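Local coordinates for phosphate binding protein (Planctomyces limnophilus, PDB 4JWO) that probably binds phosphate and serves its transport across the cytoplasmic membrane, at residues 118-121 and 122-125. Sequence-based numbering, arbitrary orientation.
Sequences PITE and KEAA
Thr120 and Glu123 hold each other by side chain to backbone bonds in both directions. Thr120 OG1 accepts from Glu123 N at 2.9 Å. A chi1 of 69° turns this oxygen into the gap flanked by its own backbone N and C, facing the helix start. In return, the extended Glu123 chain reaches back along the loop, with CG beside its own backbone N. Glu123 OE1 accepts from Thr120 N at 2.9 Å. That bond is nearly straight, at 174°. OE1 is met on its anti side, 24° out of the carboxylate plane. This is a capping box, with Thr120 as N-cap of helix 121-129, which follows strand 112-115 in the PBP superfamily domain. The other carboxylate oxygen, OE2, forms a salt bridge with Arg117. With an alanine here in place of Glu123, the Thr120 N-H would probably lose this acceptor and Arg117 this carboxylate. Ile119 runs past Glu123 in the opposite sense, its CG1 3.5 Å from Glu123 CB. Ile119 CD1 lies 4.1 Å from Ala124 CB. Phe102 of helix 98-106 touches both Ile119 and Glu123. The first helical turn is closed by Ala124 N bonding to Thr120 O at 2.7 Å.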
loop_
_atom_site.group_PDB
_atom_site.type_symbol
_atom_site.label_atom_id
_atom_site.label_comp_id
_atom_site.label_asym_id
_atom_site.label_seq_id
_atom_site.Cartn_x
_atom_site.Cartn_y
_atom_site.Cartn_z
ATOM N N PRO A 118 -8.459 7.016 2.369
ATOM C CA PRO A 118 -9.718 7.191 3.095
ATOM C C PRO A 118 -10.901 7.292 2.135
ATOM O O PRO A 118 -10.741 7.720 0.987
ATOM C CB PRO A 118 -9.519 8.525 3.812
ATOM C CG PRO A 118 -8.042 8.692 3.913
ATOM C CD PRO A 118 -7.505 8.104 2.648
ATOM N N ILE A 119 -12.075 6.889 2.609
ATOM C CA ILE A 119 -13.326 7.113 1.899
ATOM C C ILE A 119 -13.440 8.576 1.464
ATOM O O ILE A 119 -13.077 9.481 2.218
ATOM C CB ILE A 119 -14.518 6.697 2.794
ATOM C CG1 ILE A 119 -15.828 6.671 2.009
ATOM C CG2 ILE A 119 -14.631 7.582 4.048
ATOM C CD1 ILE A 119 -16.985 6.194 2.847
ATOM N N THR A 120 -13.916 8.811 0.242
ATOM C CA THR A 120 -14.058 10.182 -0.255
ATOM C C THR A 120 -15.316 10.844 0.291
ATOM O O THR A 120 -16.210 10.170 0.798
ATOM C CB THR A 120 -14.106 10.250 -1.797
ATOM O OG1 THR A 120 -15.328 9.665 -2.260
ATOM C CG2 THR A 120 -12.918 9.528 -2.413
ATOM N N GLU A 121 -15.372 12.169 0.186
ATOM C CA GLU A 121 -16.568 12.908 0.563
ATOM C C GLU A 121 -17.764 12.403 -0.223
ATOM O O GLU A 121 -18.847 12.253 0.331
ATOM C CB GLU A 121 -16.393 14.404 0.312
ATOM C CG GLU A 121 -15.585 15.129 1.370
ATOM C CD GLU A 121 -15.754 16.632 1.281
ATOM O OE1 GLU A 121 -14.884 17.360 1.804
ATOM O OE2 GLU A 121 -16.762 17.085 0.691
ATOM N N LYS A 122 -17.567 12.136 -1.512
ATOM C CA LYS A 122 -18.670 11.665 -2.351
ATOM C C LYS A 122 -19.101 10.264 -1.941
ATOM O O LYS A 122 -20.292 9.987 -1.835
ATOM C CB LYS A 122 -18.323 11.702 -3.847
ATOM C CG LYS A 122 -19.491 11.295 -4.744
ATOM C CD LYS A 122 -19.154 11.364 -6.233
ATOM C CE LYS A 122 -20.352 10.933 -7.078
ATOM N NZ LYS A 122 -20.072 10.941 -8.542
ATOM N N GLU A 123 -18.130 9.382 -1.707
ATOM C CA GLU A 123 -18.445 8.034 -1.248
ATOM C C GLU A 123 -19.109 8.066 0.122
ATOM O O GLU A 123 -20.053 7.327 0.382
ATOM C CB GLU A 123 -17.190 7.154 -1.222
ATOM C CG GLU A 123 -16.693 6.752 -2.594
ATOM C CD GLU A 123 -15.243 6.304 -2.589
ATOM O OE1 GLU A 123 -14.521 6.603 -1.609
ATOM O OE2 GLU A 123 -14.825 5.647 -3.571
ATOM N N ALA A 124 -18.619 8.934 0.998
ATOM C CA ALA A 124 -19.217 9.082 2.319
ATOM C C ALA A 124 -20.663 9.566 2.228
ATOM O O ALA A 124 -21.532 9.077 2.944
ATOM C CB ALA A 124 -18.394 10.029 3.169
ATOM N N ALA A 125 -20.914 10.524 1.341
ATOM C CA ALA A 125 -22.265 11.044 1.158
ATOM C C ALA A 125 -23.188 9.973 0.579
ATOM O O ALA A 125 -24.353 9.887 0.964
ATOM C CB ALA A 125 -22.256 12.281 0.269
#